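Local coordinates for sensor protein CzcS (Pseudomonas aeruginosa, PDB 5GPO) that probably senses zinc through its periplasmic domain, the part present here, as the histidine kinase of a two-component system for metal detoxification and antibiotic resistance, at residues Leu17-His22 against Val46-Leu51; His22-Asp27 against His39-Gln44; Leu53-Ser58 against Pro63-Gly68. All coordinates share one frame; numbering follows the deposited sequence.

Interaction 1 of 3, residues Leu17-His22 against Val46-Leu51; sequences LEQIRH and VAHSGL
The contact between Q19, on helix 7-25, and H48, just after helix 34-47, is a stack of two flat groups. The amide and ring planes are 22° apart, and Q19 CD sits 3.5 Å above the H48 ring plane, over its centre. Within the stack Q19 OE1 leans to the CB end of the ring, 3.2 Å from H48 CG, while Q19 NE2 lies above the ring nitrogen H48 ND1. That nitrogen pair is not a hydrogen bond, because its angle is poor. A CH-pi contact backs the stack: Q19 CG stands 4.1 Å from the centroid of the H48 ring and 11° off its normal. The extended chain of Q19 beyond CG (chi2 155°) carries the amide out across the face.

No hydrogen bond crosses between the segments. V46 O takes both S49 N and, at 3.0 Å, S49 OG from the same face of its carbonyl plane, which secures the turn leading from the helix to the strand at L51.

H48 NE2 hydrogen-bonds a sulfate ion, probably from the crystallisation liquor. The contact thus rests on face-to-face packing of polar groups near the surface, and the anion would probably favour a protonated imidazole.

Interaction 2 of 3, residues His22-Asp27 against His39-Gln44; sequences HSLEDD and HALQDQ. With ZN (zinc ion), chain F.
The zinc site and the pairing of helix 7-25 with helix 34-47 meet in this contact, the metal and helix 7-25 lying on different flanks of residues 39-44. L24 and L41 form its apolar part. Their side chains cross at about a right angle, with L41 CD2 3.6 Å from L24 CG. Beside it, the aliphatic part of Q44 packs on S23, with Q44 CG 4.0 Å from S23 CB. CG of Q44 is anti to the backbone N (chi1 -178°) and the chain bends at chi2 (77°), which brings its amide up to helix 7-25, where NE2 donates to Q19 O. In one of two deposited conformers, S23 OG is hydrogen-bonded to I20 O, one turn back in its helix; its approach to L41 CD2 rests on that conformer and is doubtful.

At the end of helix 7-25, H22 ND1 donates to D26 OD2 at 3.1 Å; the bond uses the anti lone pair of D26 OD2, which lies 26° out of the imidazole plane of H22.

H39 and D43, one turn apart, hold the zinc ion through H39 NE2 at 1.9 Å and D43 OD2 at 2.1 Å. H39 of the second subunit supplies a further ligand through NE2, so the metal bridges the two chains. The other carboxylate oxygen, D43 OD1, lies above one face of the H39 ring and accepts from Q42 NE2 of the second subunit. With OD2 on the metal and OD1 so bonded, both oxygens are held, which restrains the carboxylate's rotation.

The chemistry thus divides: apolar contacts and the bond from Q44 to Q19 O join the helices within the subunit, while metal coordination links the subunits, consistent with zinc binding being coupled to the dimer arrangement.

Interaction 3 of 3, residues Leu53-Ser58 against Pro63-Gly68; sequences LSILDS and PLMSFG
The F67 ring meets L53 obliquely, its CZ 3.8 Å from L53 CD2, the two side chains lying side by side. CG of F67 is placed between the backbone N and the carbonyl carbon (chi1 48°), which brings the ring beside L53. I55 and M65 follow on the same face, with I55 CD1 4.2 Å from M65 SD. L53, I55, M65 and F67 pack on I20, L41 and A38 of the second subunit. The other face carries S54 and S66.

The backbones run antiparallel, at 177°, with strand axes 4.8 Å apart. L53 and F67 exchange two hydrogen bonds; the one from L53 N to F67 O is the straighter, 175° at the hydrogen. I55 N donates to M65 O at 2.8 Å. I55 O accepts from M65 N, at 3.1 Å, and L64 N, at 2.7 Å. The register then shifts by one, and L56 CD2 rests against P63 CA at 3.6 Å.

With L64 and M65 both facing I55, the arrangement is a classic beta bulge in the hairpin of strands 51-57 and 63-68, at one edge of a five-stranded antiparallel sheet whose strand order, 2-1-5-4-3, is consistent with a PAS-like sensor domain.

Overall arrangement
Interactions 1 and 2 both join helix 7-25 to the helix 34-47 region; their centres are about 9 Å apart and they share H22. Interaction 2 is nested within the chain loop that interaction 1 closes, and the amide of Q44 ties the two together. Interaction 3 follows in series, in the hairpin beginning the sheet, its centre about 20 Å from that of interaction 1 and 22 Å from that of interaction 2. V46 nevertheless packs on F67 and G68, so the end of helix 34-47 touches edge strand 63-68. All three reach the second subunit, making the helices and the sheet edge parts of the interface between two sensor domains, with zinc between the chains.

Interaction 1 of 3, residues Leu17-His22 against Val46-Leu51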
loop_
_atom_site.group_PDB
_atom_site.type_symbol
_atom_site.label_atom_id
_atom_site.label_comp_id
_atom_site.label_asym_id
_atom_site.label_seq_id
_atom_site.Cartn_x
_atom_site.Cartn_y
_atom_site.Cartn_z
ATOM N N LEU B 17 0.493 12.253 -1.851
ATOM C CA LEU B 17 -0.632 12.874 -2.538
ATOM C C LEU B 17 -0.229 13.341 -3.930
ATOM O O LEU B 17 -1.005 13.231 -4.881
ATOM C CB LEU B 17 -1.166 14.050 -1.722
ATOM C CG LEU B 17 -2.427 14.686 -2.310
ATOM C CD1 LEU B 17 -3.557 13.682 -2.236
ATOM C CD2 LEU B 17 -2.788 15.959 -1.515
ATOM N N GLU B 18 0.985 13.863 -4.067
ATOM C CA GLU B 18 1.422 14.325 -5.378
ATOM C C GLU B 18 1.693 13.157 -6.309
ATOM O O GLU B 18 1.494 13.271 -7.528
ATOM C CB GLU B 18 2.651 15.230 -5.227
ATOM C CG GLU B 18 2.291 16.558 -4.548
ATOM C CD GLU B 18 1.076 17.264 -5.195
ATOM O OE1 GLU B 18 0.211 17.807 -4.462
ATOM O OE2 GLU B 18 0.982 17.269 -6.442
ATOM N N GLN B 19 2.114 12.020 -5.748
ATOM C CA GLN B 19 2.234 10.805 -6.543
ATOM C C GLN B 19 0.867 10.354 -7.050
ATOM O O GLN B 19 0.733 9.930 -8.203
ATOM C CB GLN B 19 2.914 9.711 -5.705
ATOM C CG GLN B 19 4.442 9.903 -5.563
ATOM C CD GLN B 19 5.043 9.258 -4.311
ATOM O OE1 GLN B 19 4.329 8.823 -3.399
ATOM N NE2 GLN B 19 6.367 9.186 -4.274
ATOM N N ILE B 20 -0.161 10.435 -6.196
ATOM C CA ILE B 20 -1.521 10.117 -6.627
ATOM C C ILE B 20 -1.978 11.071 -7.723
ATOM O O ILE B 20 -2.617 10.655 -8.696
ATOM C CB ILE B 20 -2.486 10.135 -5.428
ATOM C CG1 ILE B 20 -2.132 8.999 -4.472
ATOM C CG2 ILE B 20 -3.915 9.974 -5.914
ATOM C CD1 ILE B 20 -2.789 9.112 -3.121
ATOM N N ARG B 21 -1.687 12.368 -7.575
ATOM C CA ARG B 21 -2.041 13.323 -8.627
ATOM C C ARG B 21 -1.337 12.987 -9.938
ATOM O O ARG B 21 -1.922 13.126 -11.020
ATOM C CB ARG B 21 -1.707 14.756 -8.189
ATOM C CG ARG B 21 -2.032 15.819 -9.246
ATOM C CD ARG B 21 -1.642 17.243 -8.803
ATOM N NE ARG B 21 -2.330 17.684 -7.590
ATOM C CZ ARG B 21 -3.549 18.237 -7.559
ATOM N NH1 ARG B 21 -4.075 18.602 -6.406
ATOM N NH2 ARG B 21 -4.262 18.404 -8.672
ATOM N N HIS B 22 -0.077 12.540 -9.870
ATOM C CA HIS B 22 0.607 12.159 -11.099
ATOM C C HIS B 22 -0.141 11.035 -11.794
ATOM O O HIS B 22 -0.367 11.086 -13.006
ATOM C CB HIS B 22 2.048 11.730 -10.821
ATOM C CG HIS B 22 2.777 11.267 -12.043
ATOM N ND1 HIS B 22 3.281 12.135 -12.991
ATOM C CD2 HIS B 22 3.088 10.020 -12.472
ATOM C CE1 HIS B 22 3.863 11.439 -13.954
ATOM N NE2 HIS B 22 3.764 10.155 -13.661
ATOM N N VAL B 46 -0.388 1.255 -3.636
ATOM C CA VAL B 46 0.535 0.180 -3.276
ATOM C C VAL B 46 1.967 0.560 -3.609
ATOM O O VAL B 46 2.907 0.222 -2.877
ATOM C CB VAL B 46 0.112 -1.105 -4.007
ATOM C CG1 VAL B 46 0.967 -2.291 -3.569
ATOM C CG2 VAL B 46 -1.380 -1.335 -3.785
ATOM N N ALA B 47 2.156 1.289 -4.706
ATOM C CA ALA B 47 3.498 1.577 -5.190
ATOM C C ALA B 47 4.281 2.479 -4.249
ATOM O O ALA B 47 5.504 2.562 -4.370
ATOM C CB ALA B 47 3.425 2.196 -6.586
ATOM N N HIS B 48 3.619 3.140 -3.303
ATOM C CA HIS B 48 4.333 3.983 -2.356
ATOM C C HIS B 48 3.874 3.710 -0.928
ATOM O O HIS B 48 3.998 4.563 -0.046
ATOM C CB HIS B 48 4.194 5.453 -2.762
ATOM C CG HIS B 48 4.644 5.705 -4.174
ATOM N ND1 HIS B 48 5.969 5.888 -4.511
ATOM C CD2 HIS B 48 3.953 5.725 -5.339
ATOM C CE1 HIS B 48 6.070 6.049 -5.819
ATOM N NE2 HIS B 48 4.862 5.951 -6.345
ATOM N N SER B 49 3.397 2.487 -0.687
ATOM C CA SER B 49 2.959 2.004 0.616
ATOM C C SER B 49 4.101 1.721 1.587
ATOM O O SER B 49 3.828 1.370 2.735
ATOM C CB SER B 49 2.137 0.731 0.438
ATOM O OG SER B 49 3.010 -0.320 0.051
ATOM N N GLY B 50 5.360 1.845 1.168
ATOM C CA GLY B 50 6.474 1.497 2.032
ATOM C C GLY B 50 6.643 0.011 2.262
ATOM O O GLY B 50 7.418 -0.394 3.129
ATOM N N LEU B 51 5.934 -0.805 1.503
ATOM C CA LEU B 51 5.987 -2.247 1.613
ATOM C C LEU B 51 6.210 -2.822 0.220
ATOM O O LEU B 51 5.778 -2.244 -0.783
ATOM C CB LEU B 51 4.689 -2.777 2.238
ATOM C CG LEU B 51 4.294 -2.327 3.644
ATOM C CD1 LEU B 51 2.805 -2.519 3.820
ATOM C CD2 LEU B 51 5.049 -3.153 4.689
#

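Interaction 2 of 3, residues His22-Asp27 against His39-Gln44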
loop_
_atom_site.group_PDB
_atom_site.type_symbol
_atom_site.label_atom_id
_atom_site.label_comp_id
_atom_site.label_asym_id
_atom_site.label_seq_id
_atom_site.Cartn_x
_atom_site.Cartn_y
_atom_site.Cartn_z
ATOM N N HIS B 22 -0.077 12.540 -9.870
ATOM C CA HIS B 22 0.607 12.159 -11.099
ATOM C C HIS B 22 -0.141 11.035 -11.794
ATOM O O HIS B 22 -0.367 11.086 -13.006
ATOM C CB HIS B 22 2.048 11.730 -10.821
ATOM C CG HIS B 22 2.777 11.267 -12.043
ATOM N ND1 HIS B 22 3.281 12.135 -12.991
ATOM C CD2 HIS B 22 3.088 10.020 -12.472
ATOM C CE1 HIS B 22 3.863 11.439 -13.954
ATOM N NE2 HIS B 22 3.764 10.155 -13.661
ATOM N N SER B 23 -0.603 10.047 -11.016
ATOM C CA SER B 23 -1.294 8.909 -11.613
ATOM C C SER B 23 -2.615 9.310 -12.258
ATOM O O SER B 23 -3.045 8.668 -13.221
ATOM C CB SER B 23 -1.506 7.812 -10.565
ATOM O OG SER B 23 -2.322 8.246 -9.494
ATOM N N LEU B 24 -3.263 10.373 -11.766
ATOM C CA LEU B 24 -4.548 10.788 -12.322
ATOM C C LEU B 24 -4.390 11.747 -13.490
ATOM O O LEU B 24 -5.127 11.657 -14.479
ATOM C CB LEU B 24 -5.403 11.464 -11.245
ATOM C CG LEU B 24 -6.313 10.637 -10.332
ATOM C CD1 LEU B 24 -7.019 11.543 -9.346
ATOM C CD2 LEU B 24 -7.338 9.844 -11.139
ATOM N N GLU B 25 -3.445 12.680 -13.393
ATOM C CA GLU B 25 -3.384 13.791 -14.323
ATOM C C GLU B 25 -2.228 13.714 -15.315
ATOM O O GLU B 25 -2.274 14.393 -16.344
ATOM C CB GLU B 25 -3.336 15.104 -13.528
ATOM C CG GLU B 25 -4.526 15.228 -12.576
ATOM C CD GLU B 25 -4.585 16.536 -11.798
ATOM O OE1 GLU B 25 -3.663 17.362 -11.905
ATOM O OE2 GLU B 25 -5.570 16.730 -11.062
ATOM N N ASP B 26 -1.218 12.883 -15.069
ATOM C CA ASP B 26 -0.047 12.817 -15.938
ATOM C C ASP B 26 0.134 11.461 -16.620
ATOM O O ASP B 26 1.156 11.247 -17.287
ATOM C CB ASP B 26 1.222 13.171 -15.154
ATOM C CG ASP B 26 1.225 14.611 -14.638
ATOM O OD1 ASP B 26 0.527 15.459 -15.217
ATOM O OD2 ASP B 26 1.972 14.906 -13.686
ATOM N N ASP B 27 -0.820 10.545 -16.484
ATOM C CA ASP B 27 -0.783 9.262 -17.189
ATOM C C ASP B 27 -1.408 9.472 -18.564
ATOM O O ASP B 27 -2.637 9.508 -18.695
ATOM C CB ASP B 27 -1.527 8.195 -16.391
ATOM C CG ASP B 27 -1.388 6.806 -16.987
ATOM O OD1 ASP B 27 -1.114 6.681 -18.200
ATOM O OD2 ASP B 27 -1.560 5.830 -16.227
ATOM N N HIS B 39 -8.836 1.707 -10.722
ATOM C CA HIS B 39 -7.774 0.710 -10.769
ATOM C C HIS B 39 -6.393 1.357 -10.759
ATOM O O HIS B 39 -5.468 0.856 -10.107
ATOM C CB HIS B 39 -7.952 -0.161 -12.006
ATOM C CG HIS B 39 -6.963 -1.271 -12.091
ATOM N ND1 HIS B 39 -7.197 -2.514 -11.545
ATOM C CD2 HIS B 39 -5.721 -1.321 -12.625
ATOM C CE1 HIS B 39 -6.145 -3.284 -11.748
ATOM N NE2 HIS B 39 -5.238 -2.587 -12.406
ATOM N N ALA B 40 -6.230 2.468 -11.479
ATOM C CA ALA B 40 -4.938 3.148 -11.497
ATOM C C ALA B 40 -4.582 3.703 -10.120
ATOM O O ALA B 40 -3.430 3.610 -9.682
ATOM C CB ALA B 40 -4.954 4.271 -12.537
ATOM N N LEU B 41 -5.554 4.296 -9.429
ATOM C CA LEU B 41 -5.280 4.838 -8.099
ATOM C C LEU B 41 -4.918 3.732 -7.117
ATOM O O LEU B 41 -4.003 3.889 -6.294
ATOM C CB LEU B 41 -6.493 5.609 -7.596
ATOM C CG LEU B 41 -6.760 6.867 -8.399
ATOM C CD1 LEU B 41 -8.063 7.522 -7.936
ATOM C CD2 LEU B 41 -5.575 7.783 -8.218
ATOM N N GLN B 42 -5.619 2.604 -7.192
ATOM C CA GLN B 42 -5.319 1.509 -6.278
ATOM C C GLN B 42 -3.924 0.949 -6.533
ATOM O O GLN B 42 -3.192 0.632 -5.586
ATOM C CB GLN B 42 -6.389 0.424 -6.395
ATOM C CG GLN B 42 -6.174 -0.821 -5.510
ATOM C CD GLN B 42 -6.374 -0.567 -4.014
ATOM O OE1 GLN B 42 -5.946 0.455 -3.476
ATOM N NE2 GLN B 42 -7.037 -1.497 -3.345
ATOM N N ASP B 43 -3.522 0.846 -7.801
ATOM C CA ASP B 43 -2.175 0.363 -8.085
ATOM C C ASP B 43 -1.128 1.342 -7.576
ATOM O O ASP B 43 -0.077 0.928 -7.072
ATOM C CB ASP B 43 -1.997 0.100 -9.583
ATOM C CG ASP B 43 -2.573 -1.237 -10.011
ATOM O OD1 ASP B 43 -3.351 -1.840 -9.238
ATOM O OD2 ASP B 43 -2.248 -1.687 -11.129
ATOM N N GLN B 44 -1.407 2.643 -7.665
ATOM C CA GLN B 44 -0.431 3.634 -7.236
ATOM C C GLN B 44 -0.335 3.722 -5.713
ATOM O O GLN B 44 0.742 4.032 -5.186
ATOM C CB GLN B 44 -0.772 5.007 -7.817
ATOM C CG GLN B 44 0.239 6.099 -7.452
ATOM C CD GLN B 44 1.536 6.021 -8.257
ATOM O OE1 GLN B 44 2.078 4.940 -8.502
ATOM N NE2 GLN B 44 2.041 7.178 -8.668
HETATM ZN ZN ZN F . -3.473 -3.216 -11.928
#

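Interaction 3 of 3, residues Leu53-Ser58 against Pro63-Gly68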
loop_
_atom_site.group_PDB
_atom_site.type_symbol
_atom_site.label_atom_id
_atom_site.label_comp_id
_atom_site.label_asym_id
_atom_site.label_seq_id
_atom_site.Cartn_x
_atom_site.Cartn_y
_atom_site.Cartn_z
ATOM N N LEU B 53 6.300 -6.767 -1.870
ATOM C CA LEU B 53 6.054 -8.199 -1.740
ATOM C C LEU B 53 6.534 -8.934 -2.978
ATOM O O LEU B 53 6.161 -8.577 -4.103
ATOM C CB LEU B 53 4.570 -8.474 -1.490
ATOM C CG LEU B 53 4.166 -9.945 -1.286
ATOM C CD1 LEU B 53 4.961 -10.577 -0.145
ATOM C CD2 LEU B 53 2.672 -10.049 -1.018
ATOM N N SER B 54 7.383 -9.943 -2.766
ATOM C CA SER B 54 7.896 -10.805 -3.827
ATOM C C SER B 54 7.486 -12.231 -3.543
ATOM O O SER B 54 7.720 -12.746 -2.438
ATOM C CB SER B 54 9.422 -10.733 -3.932
ATOM O OG SER B 54 9.861 -9.506 -4.460
ATOM N N ILE B 55 6.875 -12.884 -4.526
ATOM C CA ILE B 55 6.456 -14.268 -4.408
ATOM C C ILE B 55 7.072 -15.033 -5.561
ATOM O O ILE B 55 6.846 -14.683 -6.724
ATOM C CB ILE B 55 4.928 -14.376 -4.398
ATOM C CG1 ILE B 55 4.433 -13.677 -3.127
ATOM C CG2 ILE B 55 4.484 -15.840 -4.468
ATOM C CD1 ILE B 55 3.047 -13.977 -2.782
ATOM N N LEU B 56 7.890 -16.041 -5.239
ATOM C CA LEU B 56 8.638 -16.832 -6.212
ATOM C C LEU B 56 8.150 -18.270 -6.178
ATOM O O LEU B 56 7.888 -18.810 -5.100
ATOM C CB LEU B 56 10.141 -16.839 -5.904
ATOM C CG LEU B 56 10.775 -15.528 -5.452
ATOM C CD1 LEU B 56 12.249 -15.730 -5.166
ATOM C CD2 LEU B 56 10.568 -14.493 -6.514
ATOM N N ASP B 57 8.035 -18.882 -7.359
ATOM C CA ASP B 57 7.886 -20.333 -7.457
ATOM C C ASP B 57 9.103 -21.031 -6.845
ATOM O O ASP B 57 10.238 -20.845 -7.303
ATOM C CB ASP B 57 7.712 -20.717 -8.935
ATOM C CG ASP B 57 7.106 -22.111 -9.133
ATOM O OD1 ASP B 57 7.635 -23.090 -8.585
ATOM O OD2 ASP B 57 6.100 -22.228 -9.858
ATOM N N SER B 58 8.864 -21.828 -5.793
ATOM C CA SER B 58 9.939 -22.542 -5.114
ATOM C C SER B 58 10.673 -23.499 -6.043
ATOM O O SER B 58 11.845 -23.794 -5.820
ATOM C CB SER B 58 9.391 -23.349 -3.933
ATOM O OG SER B 58 8.839 -22.516 -2.921
ATOM N N PRO B 63 9.985 -15.440 -10.407
ATOM C CA PRO B 63 8.955 -14.626 -9.748
ATOM C C PRO B 63 7.567 -14.985 -10.257
ATOM O O PRO B 63 7.352 -15.162 -11.457
ATOM C CB PRO B 63 9.348 -13.184 -10.106
ATOM C CG PRO B 63 10.375 -13.276 -11.194
ATOM C CD PRO B 63 11.037 -14.630 -11.041
ATOM N N LEU B 64 6.629 -15.146 -9.327
ATOM C CA LEU B 64 5.233 -15.300 -9.698
ATOM C C LEU B 64 4.464 -14.002 -9.518
ATOM O O LEU B 64 3.626 -13.667 -10.357
ATOM C CB LEU B 64 4.571 -16.425 -8.888
ATOM C CG LEU B 64 3.035 -16.513 -8.905
ATOM C CD1 LEU B 64 2.488 -16.723 -10.315
ATOM C CD2 LEU B 64 2.509 -17.594 -7.972
ATOM N N MET B 65 4.743 -13.264 -8.444
ATOM C CA MET B 65 4.125 -11.964 -8.211
ATOM C C MET B 65 5.157 -11.026 -7.621
ATOM O O MET B 65 5.979 -11.439 -6.804
ATOM C CB MET B 65 2.952 -12.022 -7.237
ATOM C CG MET B 65 1.845 -12.976 -7.551
ATOM S SD MET B 65 0.777 -12.893 -6.100
ATOM C CE MET B 65 -0.290 -14.291 -6.398
ATOM N N SER B 66 5.089 -9.762 -8.019
ATOM C CA SER B 66 5.973 -8.743 -7.481
ATOM C C SER B 66 5.220 -7.420 -7.526
ATOM O O SER B 66 4.722 -7.044 -8.589
ATOM C CB SER B 66 7.265 -8.679 -8.294
ATOM O OG SER B 66 8.142 -7.699 -7.785
ATOM N N PHE B 67 5.083 -6.750 -6.378
ATOM C CA PHE B 67 4.464 -5.429 -6.367
ATOM C C PHE B 67 4.797 -4.704 -5.067
ATOM O O PHE B 67 5.259 -5.299 -4.098
ATOM C CB PHE B 67 2.945 -5.518 -6.561
ATOM C CG PHE B 67 2.277 -6.530 -5.679
ATOM C CD1 PHE B 67 2.003 -6.242 -4.348
ATOM C CD2 PHE B 67 1.903 -7.765 -6.181
ATOM C CE1 PHE B 67 1.373 -7.168 -3.534
ATOM C CE2 PHE B 67 1.276 -8.702 -5.374
ATOM C CZ PHE B 67 1.005 -8.401 -4.047
ATOM N N GLY B 68 4.529 -3.402 -5.061
ATOM C CA GLY B 68 4.788 -2.603 -3.884
ATOM C C GLY B 68 5.761 -1.485 -4.177
ATOM O O GLY B 68 5.945 -1.079 -5.332
#